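ABC transporter (Caldanaerobius, PDB 4G68) probably binds xylan-derived xylo-oligosaccharides outside the cell and hands them to an ABC importer, as solute-binding proteins of its family do. Local coordinates at residues A[200-205]-A[267-272]; A[222-227]-A[424-429]; A[230-235]-A[413-418]. One frame throughout, in Å; residues are numbered along the deposited sequence.

Contact 1 of 3, residues A[200-205]-A[267-272]; sequences SELIDA and QDMVNA
I203 of helix 199-211 presses its outer methyl against the backbone of helix 257-271 where D268 gives way to M269. This methyl, CD1, is the main bump of the contact. It lies 4.0 Å from D268 O and 4.1 Å from M269 N. Two side-chain atoms form the walls of its shallow hollow, D268 CB and M269 CG, each 4.2 Å from I203 CD1. The torsions explain the fit. CG1 of I203 stands anti to its carbonyl carbon (chi1 -62°), and this carries the CD1 branch across to the facing helix. The second branch, CG2, serves the next turn, where it meets A272 CB at 4.3 Å. One isoleucine thus reaches two places on the facing helix, the D268-M269 backbone and A272.

A second touch lies beside it. L202 sends CD2 to the terminal methyl of M269, and L202 CD2 and M269 CE are 4.2 Å apart. The long chain of M269, a selenomethionine, bends at its end (chi3 67°), so that CE and not the selenium meets the leucine. D268 lends its CB and backbone to the hollow. Its OD1 has a weak hydrogen bond to Q264 of its own helix.

The side chains meet only through carbon atoms, at ordinary van der Waals distance; the I203 methyl also lies against backbone polar atoms. The two helix segments run nearly parallel, 22° between their directions, with axes 10.3 Å apart. At that spacing the long branches of I203, L202 and M269 do most of the bridging. This is plain helix packing in a solute-binding protein of the PBP clan.

M269 is wedged more deeply than this pair suggests. It also touches F199 and I206 of helix 199-211, and Y230 and I234 of helix 225-239. A272 rests on I206 as well.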
loop_
_atom_site.group_PDB
_atom_site.type_symbol
_atom_site.label_atom_id
_atom_site.label_comp_id
_atom_site.label_asym_id
_atom_site.label_seq_id
_atom_site.Cartn_x
_atom_site.Cartn_y
_atom_site.Cartn_z
ATOM N N SER A 200 8.437 -5.431 22.494
ATOM C CA SER A 200 8.421 -5.010 23.917
ATOM C C SER A 200 8.634 -3.529 24.144
ATOM O O SER A 200 7.932 -2.916 24.936
ATOM C CB SER A 200 9.402 -5.798 24.748
ATOM O OG SER A 200 8.900 -7.116 24.668
ATOM N N GLU A 201 9.604 -2.958 23.428
ATOM C CA GLU A 201 9.850 -1.534 23.473
ATOM C C GLU A 201 8.653 -0.745 22.925
ATOM O O GLU A 201 8.337 0.319 23.431
ATOM C CB GLU A 201 11.077 -1.125 22.648
ATOM C CG GLU A 201 12.339 -1.635 23.329
ATOM C CD GLU A 201 13.590 -1.534 22.500
ATOM O OE1 GLU A 201 13.562 -1.066 21.374
ATOM O OE2 GLU A 201 14.649 -1.927 22.987
ATOM N N LEU A 202 8.017 -1.276 21.886
ATOM C CA LEU A 202 6.880 -0.607 21.290
ATOM C C LEU A 202 5.735 -0.560 22.278
ATOM O O LEU A 202 5.056 0.459 22.415
ATOM C CB LEU A 202 6.418 -1.341 20.020
ATOM C CG LEU A 202 5.175 -0.747 19.301
ATOM C CD1 LEU A 202 5.417 0.707 18.858
ATOM C CD2 LEU A 202 4.807 -1.616 18.084
ATOM N N ILE A 203 5.463 -1.662 22.943
ATOM C CA ILE A 203 4.352 -1.603 23.960
ATOM C C ILE A 203 4.715 -0.627 25.097
ATOM O O ILE A 203 3.859 0.133 25.627
ATOM C CB ILE A 203 4.058 -3.028 24.493
ATOM C CG1 ILE A 203 3.570 -3.989 23.395
ATOM C CG2 ILE A 203 3.157 -2.868 25.713
ATOM C CD1 ILE A 203 2.085 -3.799 22.964
ATOM N N ASP A 204 5.993 -0.627 25.506
ATOM C CA ASP A 204 6.403 0.336 26.541
ATOM C C ASP A 204 6.222 1.787 26.080
ATOM O O ASP A 204 5.767 2.677 26.857
ATOM C CB ASP A 204 7.829 0.064 27.019
ATOM C CG ASP A 204 8.270 1.012 28.062
ATOM O OD1 ASP A 204 7.708 0.958 29.179
ATOM O OD2 ASP A 204 9.214 1.807 27.817
ATOM N N ALA A 205 6.535 2.045 24.824
ATOM C CA ALA A 205 6.354 3.403 24.278
ATOM C C ALA A 205 4.924 3.791 24.175
ATOM O O ALA A 205 4.570 4.932 24.462
ATOM C CB ALA A 205 7.088 3.610 22.958
ATOM N N GLN A 267 -3.985 -7.427 19.551
ATOM C CA GLN A 267 -4.943 -7.019 20.657
ATOM C C GLN A 267 -4.157 -6.457 21.866
ATOM O O GLN A 267 -4.710 -5.625 22.601
ATOM C CB GLN A 267 -5.873 -8.189 21.065
ATOM C CG GLN A 267 -6.877 -8.528 19.947
ATOM C CD GLN A 267 -8.040 -9.449 20.363
ATOM O OE1 GLN A 267 -9.184 -9.320 19.905
ATOM N NE2 GLN A 267 -7.745 -10.347 21.228
ATOM N N ASP A 268 -2.894 -6.864 22.036
ATOM C CA ASP A 268 -1.979 -6.337 23.076
ATOM C C ASP A 268 -1.777 -4.860 22.796
ATOM O O ASP A 268 -1.783 -4.056 23.742
ATOM C CB ASP A 268 -0.606 -6.994 23.072
ATOM C CG ASP A 268 -0.610 -8.402 23.645
ATOM O OD1 ASP A 268 -1.562 -8.773 24.378
ATOM O OD2 ASP A 268 0.382 -9.123 23.429
HETATM N N MSE A 269 -1.635 -4.491 21.496
HETATM C CA MSE A 269 -1.604 -3.053 21.151
HETATM C C MSE A 269 -2.885 -2.417 21.551
HETATM O O MSE A 269 -2.806 -1.361 22.112
HETATM C CB MSE A 269 -1.354 -2.835 19.652
HETATM C CG MSE A 269 -0.027 -3.465 19.316
HETATM SE SE MSE A 269 0.415 -3.048 17.429
HETATM C CE MSE A 269 0.682 -1.085 17.626
ATOM N N VAL A 270 -4.049 -2.936 21.202
ATOM C CA VAL A 270 -5.289 -2.279 21.561
ATOM C C VAL A 270 -5.398 -2.106 23.079
ATOM O O VAL A 270 -5.749 -0.984 23.582
ATOM C CB VAL A 270 -6.501 -3.085 21.032
ATOM C CG1 VAL A 270 -7.854 -2.501 21.436
ATOM C CG2 VAL A 270 -6.465 -3.210 19.515
ATOM N N ASN A 271 -5.131 -3.198 23.798
ATOM C CA ASN A 271 -5.314 -3.193 25.241
ATOM C C ASN A 271 -4.373 -2.218 25.934
ATOM O O ASN A 271 -4.746 -1.696 26.957
ATOM C CB ASN A 271 -5.116 -4.613 25.815
ATOM C CG ASN A 271 -6.174 -5.576 25.320
ATOM O OD1 ASN A 271 -7.264 -5.177 24.964
ATOM N ND2 ASN A 271 -5.855 -6.840 25.312
ATOM N N ALA A 272 -3.181 -1.996 25.364
ATOM C CA ALA A 272 -2.218 -1.022 25.914
ATOM C C ALA A 272 -2.620 0.441 25.639
ATOM O O ALA A 272 -1.970 1.370 26.171
ATOM C CB ALA A 272 -0.803 -1.286 25.388
#

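Contact 2 of 3, residues A[222-227]-A[424-429]; sequences KDEWPG and AAQTHK. With XYP (beta-D-xylopyranose), chain D.
K429 and E224 lie against each other where helix 422-436 passes the start of helix 225-239. K429 can be followed outward. Its CB lies 3.4 Å from E224 OE1 and 3.9 Å from E224 CB. CG and CD carry the chain past the glutamate. A bend at chi3 (61°) then brings CE against the loop backbone, 3.6 Å from D223 O. The same CE is 4.3 Å from W225 CB. NZ ends 4.1 Å from D223 O and 5.4 Å from E224 OE1, too far for a salt bridge. The lysine thus touches mainly through its carbon chain.

E224 holds the N-cap position of helix 225-239. Its extended chain reaches back over the K429 backbone, and OE1 comes near K429 O without bonding, since both are acceptors.

Beyond this pair, W225 at the first turn of helix 225-239 serves the sugar site. Its indole is a flat platform for one xylose unit, with CD2 3.7 Å from C3 of XYP. CD of P226 lies over the opposite face, near its rim. NE1 is hydrogen-bonded to D104, and K107 makes a cation-pi contact with the ring. With an alanine here, the sugar would probably lose its flat support and D104 its indole N-H partner.

K429 also touches D417 of helix 416-419 and M228 of helix 225-239, so it sits where three helices meet. Next to it in sequence, H428 turns to another side of helix 422-436 and packs on M228 and on Y445 and M449 of helix 442-453.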
loop_
_atom_site.group_PDB
_atom_site.type_symbol
_atom_site.label_atom_id
_atom_site.label_comp_id
_atom_site.label_asym_id
_atom_site.label_seq_id
_atom_site.Cartn_x
_atom_site.Cartn_y
_atom_site.Cartn_z
ATOM N N LYS A 222 -11.932 2.409 9.845
ATOM C CA LYS A 222 -13.220 2.274 9.171
ATOM C C LYS A 222 -13.293 1.431 7.903
ATOM O O LYS A 222 -14.192 0.604 7.760
ATOM C CB LYS A 222 -13.829 3.680 8.895
ATOM C CG LYS A 222 -15.326 3.609 8.501
ATOM C CD LYS A 222 -15.818 5.059 8.283
ATOM C CE LYS A 222 -17.030 5.144 7.343
ATOM N NZ LYS A 222 -18.252 4.537 7.934
ATOM N N ASP A 223 -12.326 1.626 7.018
ATOM C CA ASP A 223 -12.228 0.917 5.778
ATOM C C ASP A 223 -11.430 -0.397 5.852
ATOM O O ASP A 223 -11.286 -1.099 4.856
ATOM C CB ASP A 223 -11.744 1.827 4.639
ATOM C CG ASP A 223 -12.685 2.941 4.336
ATOM O OD1 ASP A 223 -13.880 2.665 3.988
ATOM O OD2 ASP A 223 -12.223 4.111 4.416
ATOM N N GLU A 224 -10.966 -0.735 7.070
ATOM C CA GLU A 224 -10.443 -2.048 7.441
ATOM C C GLU A 224 -9.033 -2.380 6.940
ATOM O O GLU A 224 -8.207 -2.955 7.704
ATOM C CB GLU A 224 -11.432 -3.152 7.042
ATOM C CG GLU A 224 -12.800 -2.964 7.761
ATOM C CD GLU A 224 -13.671 -4.226 7.719
ATOM O OE1 GLU A 224 -13.418 -5.140 6.903
ATOM O OE2 GLU A 224 -14.672 -4.261 8.533
ATOM N N TRP A 225 -8.705 -1.984 5.717
ATOM C CA TRP A 225 -7.399 -2.323 5.204
ATOM C C TRP A 225 -6.216 -1.613 5.965
ATOM O O TRP A 225 -5.195 -2.207 6.126
ATOM C CB TRP A 225 -7.365 -2.131 3.667
ATOM C CG TRP A 225 -7.429 -0.711 3.250
ATOM C CD1 TRP A 225 -8.546 0.047 2.877
ATOM C CD2 TRP A 225 -6.285 0.216 3.242
ATOM N NE1 TRP A 225 -8.205 1.348 2.636
ATOM C CE2 TRP A 225 -6.823 1.512 2.848
ATOM C CE3 TRP A 225 -4.880 0.103 3.574
ATOM C CZ2 TRP A 225 -6.004 2.658 2.702
ATOM C CZ3 TRP A 225 -4.079 1.296 3.458
ATOM C CH2 TRP A 225 -4.649 2.551 3.021
ATOM N N PRO A 226 -6.422 -0.388 6.495
ATOM C CA PRO A 226 -5.242 0.203 7.195
ATOM C C PRO A 226 -4.838 -0.522 8.457
ATOM O O PRO A 226 -3.639 -0.727 8.703
ATOM C CB PRO A 226 -5.716 1.606 7.544
ATOM C CG PRO A 226 -6.753 1.939 6.442
ATOM C CD PRO A 226 -7.483 0.625 6.301
ATOM N N GLY A 227 -5.815 -0.968 9.223
ATOM C CA GLY A 227 -5.542 -1.793 10.424
ATOM C C GLY A 227 -5.015 -3.175 10.047
ATOM O O GLY A 227 -4.190 -3.750 10.735
ATOM N N ALA A 424 -12.143 -13.764 -0.063
ATOM C CA ALA A 424 -11.089 -14.099 0.918
ATOM C C ALA A 424 -10.449 -12.854 1.516
ATOM O O ALA A 424 -10.205 -12.765 2.701
ATOM C CB ALA A 424 -10.043 -15.001 0.281
ATOM N N ALA A 425 -10.180 -11.870 0.666
ATOM C CA ALA A 425 -9.603 -10.605 1.137
ATOM C C ALA A 425 -10.595 -9.940 2.079
ATOM O O ALA A 425 -10.176 -9.440 3.104
ATOM C CB ALA A 425 -9.321 -9.659 -0.062
ATOM N N GLN A 426 -11.883 -9.973 1.727
ATOM C CA GLN A 426 -12.865 -9.314 2.521
ATOM C C GLN A 426 -12.991 -9.994 3.891
ATOM O O GLN A 426 -13.172 -9.309 4.924
ATOM C CB GLN A 426 -14.234 -9.160 1.846
ATOM C CG GLN A 426 -15.195 -8.321 2.707
ATOM C CD GLN A 426 -14.797 -6.861 2.672
ATOM O OE1 GLN A 426 -14.663 -6.305 1.593
ATOM N NE2 GLN A 426 -14.534 -6.260 3.809
ATOM N N THR A 427 -12.923 -11.346 3.878
ATOM C CA THR A 427 -12.999 -12.125 5.123
ATOM C C THR A 427 -11.884 -11.671 6.079
ATOM O O THR A 427 -12.124 -11.441 7.256
ATOM C CB THR A 427 -12.876 -13.635 4.794
ATOM O OG1 THR A 427 -14.115 -14.068 4.248
ATOM C CG2 THR A 427 -12.591 -14.467 6.073
ATOM N N HIS A 428 -10.639 -11.610 5.568
ATOM C CA HIS A 428 -9.486 -11.189 6.402
ATOM C C HIS A 428 -9.648 -9.792 6.908
ATOM O O HIS A 428 -9.458 -9.552 8.101
ATOM C CB HIS A 428 -8.177 -11.368 5.572
ATOM C CG HIS A 428 -6.935 -10.942 6.286
ATOM N ND1 HIS A 428 -6.594 -11.447 7.503
ATOM C CD2 HIS A 428 -5.971 -10.029 5.944
ATOM C CE1 HIS A 428 -5.438 -10.907 7.897
ATOM N NE2 HIS A 428 -5.038 -10.024 6.926
ATOM N N LYS A 429 -10.063 -8.832 6.048
ATOM C CA LYS A 429 -10.281 -7.432 6.499
ATOM C C LYS A 429 -11.355 -7.401 7.627
ATOM O O LYS A 429 -11.156 -6.727 8.615
ATOM C CB LYS A 429 -10.798 -6.589 5.330
ATOM C CG LYS A 429 -9.689 -6.235 4.377
ATOM C CD LYS A 429 -10.220 -5.618 3.073
ATOM C CE LYS A 429 -10.997 -4.330 3.257
ATOM N NZ LYS A 429 -11.611 -4.009 1.922
HETATM C C1 XYP D . -3.926 0.553 -0.945
HETATM C C2 XYP D . -5.212 -0.260 -1.057
HETATM C C3 XYP D . -5.185 -1.333 0.038
HETATM C C4 XYP D . -3.855 -2.128 0.047
HETATM C C5 XYP D . -2.605 -1.206 -0.049
HETATM O O2 XYP D . -6.321 0.611 -0.967
HETATM O O3 XYP D . -6.321 -2.192 -0.203
HETATM O O4 XYP D . -3.726 -2.964 1.200
HETATM O O5 XYP D . -2.778 -0.253 -1.091
#

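Contact 3 of 3, residues A[230-235]-A[413-418]; sequences YYDMIA and VPAWDI. With XYP (beta-D-xylopyranose), chain D.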
loop_
_atom_site.group_PDB
_atom_site.type_symbol
_atom_site.label_atom_id
_atom_site.label_comp_id
_atom_site.label_asym_id
_atom_site.label_seq_id
_atom_site.Cartn_x
_atom_site.Cartn_y
_atom_site.Cartn_z
ATOM N N TYR A 230 -1.387 -3.674 9.982
ATOM C CA TYR A 230 -0.749 -3.972 11.268
ATOM C C TYR A 230 -0.715 -5.511 11.504
ATOM O O TYR A 230 0.351 -6.093 11.868
ATOM C CB TYR A 230 -1.513 -3.327 12.421
ATOM C CG TYR A 230 -1.377 -1.858 12.606
ATOM C CD1 TYR A 230 -0.874 -1.350 13.819
ATOM C CD2 TYR A 230 -1.875 -0.983 11.640
ATOM C CE1 TYR A 230 -0.763 0.057 14.026
ATOM C CE2 TYR A 230 -1.824 0.436 11.811
ATOM C CZ TYR A 230 -1.260 0.918 13.002
ATOM O OH TYR A 230 -1.184 2.273 13.208
ATOM N N TYR A 231 -1.872 -6.152 11.315
ATOM C CA TYR A 231 -1.916 -7.621 11.539
ATOM C C TYR A 231 -0.882 -8.279 10.576
ATOM O O TYR A 231 -0.036 -9.105 10.978
ATOM C CB TYR A 231 -3.325 -8.205 11.281
ATOM C CG TYR A 231 -3.231 -9.687 11.420
ATOM C CD1 TYR A 231 -3.429 -10.273 12.668
ATOM C CD2 TYR A 231 -2.902 -10.502 10.348
ATOM C CE1 TYR A 231 -3.261 -11.636 12.860
ATOM C CE2 TYR A 231 -2.751 -11.897 10.496
ATOM C CZ TYR A 231 -2.935 -12.421 11.762
ATOM O OH TYR A 231 -2.737 -13.752 11.944
ATOM N N ASP A 232 -0.935 -7.919 9.283
ATOM C CA ASP A 232 -0.150 -8.671 8.293
ATOM C C ASP A 232 1.327 -8.515 8.638
ATOM O O ASP A 232 2.109 -9.493 8.517
ATOM C CB ASP A 232 -0.405 -8.136 6.871
ATOM C CG ASP A 232 -1.823 -8.374 6.384
ATOM O OD1 ASP A 232 -2.610 -9.079 7.031
ATOM O OD2 ASP A 232 -2.155 -7.831 5.341
HETATM N N MSE A 233 1.754 -7.322 9.090
HETATM C CA MSE A 233 3.166 -7.143 9.571
HETATM C C MSE A 233 3.469 -7.923 10.761
HETATM O O MSE A 233 4.545 -8.514 10.803
HETATM C CB MSE A 233 3.537 -5.643 9.773
HETATM C CG MSE A 233 4.800 -5.504 10.661
HETATM SE SE MSE A 233 6.362 -6.235 9.719
HETATM C CE MSE A 233 5.986 -4.852 8.422
ATOM N N ILE A 234 2.596 -7.904 11.707
ATOM C CA ILE A 234 2.920 -8.652 12.932
ATOM C C ILE A 234 3.012 -10.176 12.564
ATOM O O ILE A 234 3.907 -10.931 13.072
ATOM C CB ILE A 234 1.843 -8.392 13.997
ATOM C CG1 ILE A 234 1.916 -6.940 14.508
ATOM C CG2 ILE A 234 2.066 -9.292 15.217
ATOM C CD1 ILE A 234 0.702 -6.597 15.375
ATOM N N ALA A 235 2.086 -10.664 11.724
ATOM C CA ALA A 235 2.164 -12.070 11.273
ATOM C C ALA A 235 3.454 -12.371 10.521
ATOM O O ALA A 235 3.984 -13.485 10.600
ATOM C CB ALA A 235 0.982 -12.420 10.356
ATOM N N VAL A 413 6.159 -9.422 1.024
ATOM C CA VAL A 413 4.905 -10.010 0.540
ATOM C C VAL A 413 3.889 -8.886 0.560
ATOM O O VAL A 413 3.945 -8.078 1.458
ATOM C CB VAL A 413 4.420 -11.227 1.458
ATOM C CG1 VAL A 413 4.102 -10.817 2.910
ATOM C CG2 VAL A 413 3.247 -11.911 0.801
ATOM N N PRO A 414 3.017 -8.798 -0.460
ATOM C CA PRO A 414 2.007 -7.712 -0.559
ATOM C C PRO A 414 1.003 -7.809 0.572
ATOM O O PRO A 414 0.772 -8.921 1.108
ATOM C CB PRO A 414 1.295 -8.020 -1.875
ATOM C CG PRO A 414 2.394 -8.643 -2.709
ATOM C CD PRO A 414 3.110 -9.527 -1.733
ATOM N N ALA A 415 0.381 -6.678 0.895
ATOM C CA ALA A 415 -0.703 -6.717 1.910
ATOM C C ALA A 415 -1.746 -7.738 1.508
ATOM O O ALA A 415 -1.977 -7.947 0.310
ATOM C CB ALA A 415 -1.317 -5.357 1.975
ATOM N N TRP A 416 -2.364 -8.419 2.479
ATOM C CA TRP A 416 -3.067 -9.602 2.152
ATOM C C TRP A 416 -4.301 -9.322 1.304
ATOM O O TRP A 416 -4.787 -10.222 0.623
ATOM C CB TRP A 416 -3.483 -10.356 3.423
ATOM C CG TRP A 416 -2.300 -10.962 4.158
ATOM C CD1 TRP A 416 -0.917 -10.619 4.096
ATOM C CD2 TRP A 416 -2.392 -12.012 5.159
ATOM N NE1 TRP A 416 -0.216 -11.378 4.995
ATOM C CE2 TRP A 416 -1.047 -12.222 5.672
ATOM C CE3 TRP A 416 -3.458 -12.758 5.691
ATOM C CZ2 TRP A 416 -0.766 -13.201 6.657
ATOM C CZ3 TRP A 416 -3.164 -13.705 6.681
ATOM C CH2 TRP A 416 -1.851 -13.922 7.140
ATOM N N ASP A 417 -4.881 -8.118 1.381
ATOM C CA ASP A 417 -6.081 -7.827 0.563
ATOM C C ASP A 417 -5.758 -7.446 -0.901
ATOM O O ASP A 417 -6.708 -7.240 -1.681
ATOM C CB ASP A 417 -6.918 -6.701 1.172
ATOM C CG ASP A 417 -6.175 -5.329 1.160
ATOM O OD1 ASP A 417 -4.916 -5.282 1.005
ATOM O OD2 ASP A 417 -6.893 -4.286 1.281
ATOM N N ILE A 418 -4.468 -7.430 -1.263
ATOM C CA ILE A 418 -4.031 -7.333 -2.642
ATOM C C ILE A 418 -3.553 -8.736 -3.081
ATOM O O ILE A 418 -3.519 -9.051 -4.245
ATOM C CB ILE A 418 -2.751 -6.413 -2.763
ATOM C CG1 ILE A 418 -3.019 -5.034 -2.351
ATOM C CG2 ILE A 418 -2.107 -6.457 -4.164
ATOM C CD1 ILE A 418 -1.785 -4.126 -2.528
HETATM C C1 XYP D . -3.926 0.553 -0.945
HETATM C C2 XYP D . -5.212 -0.260 -1.057
HETATM C C3 XYP D . -5.185 -1.333 0.038
HETATM C C4 XYP D . -3.855 -2.128 0.047
HETATM C C5 XYP D . -2.605 -1.206 -0.049
HETATM O O2 XYP D . -6.321 0.611 -0.967
HETATM O O3 XYP D . -6.321 -2.192 -0.203
HETATM O O4 XYP D . -3.726 -2.964 1.200
HETATM O O5 XYP D . -2.778 -0.253 -1.091
HETATM O O HOH W 1 2.320 -11.460 6.476
#
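D232 lies flat over the W416 indole, and this is the tight part of the contact. Its carboxylate and the ring are stacked with planes 16° apart. D232 CG comes within 3.4 Å of W416 CG. D232 CB adds a CH-pi contact over the five-membered ring. The same carboxylate takes the backbone N-H of W416: W416 N to D232 OD2 is 2.9 Å and nearly straight, at 168°. The N-H comes from above the carboxylate plane. W416 CG stands beside its own backbone N (chi1 -70°), and this brings the indole close enough for one aspartate to hold the N-H and cover the ring. The other oxygen, OD1, is hydrogen-bonded to H428, so both oxygens of this buried group have partners.

A415 is at the N-cap position of the short helix 416-419, and the N-H that D232 takes is that of the helix's first residue. The helix start would probably favour the negative charge of D232. In this PBP-clan protein the same turn lines the glycan pocket. D417 grips the xylose with both oxygens: OD1 receives XYP O4 and OD2 receives XYP O3, each at 2.6 Å. A415 CB and the side chain of I418 pack against the same sugar.

Between these segments the touch is looser at the indole's far end; H428 (stacked) and F259 (edge-to-face) also pack on the ring. Y231 points its edge at the six-membered ring of W416, with centroids 5.8 Å apart and planes almost perpendicular. Its OH is hydrogen-bonded to F259 O. A235 CB brushes CZ2 of W416 from an oblique direction. A water lies at the indole's edge, in its plane, accepting from W416 NE1 at 2.9 Å and donating to D232 O at 2.8 Å.

How the contacts relate
Contacts 2 and 3 are close neighbours, with centres about 10 Å apart, and both use helix 225-239. Contact 3 is nested inside the loop that contact 2 closes along the chain. The D232-H428 bond joins them, 2.6 Å between D232 OD1 and H428 NE2, and W225 CB packs on D417 OD2 at 3.2 Å. Both touch the same xylose: contact 2 supplies a ring face, contact 3 a carboxylate. Contact 1 lies outward from the pocket. Its centre is about 19 Å from that of contact 3, which it touches through M269 CE and Y230 CE1 at 4.0 Å. From contact 2 it stays about 8 Å away at the nearest atoms.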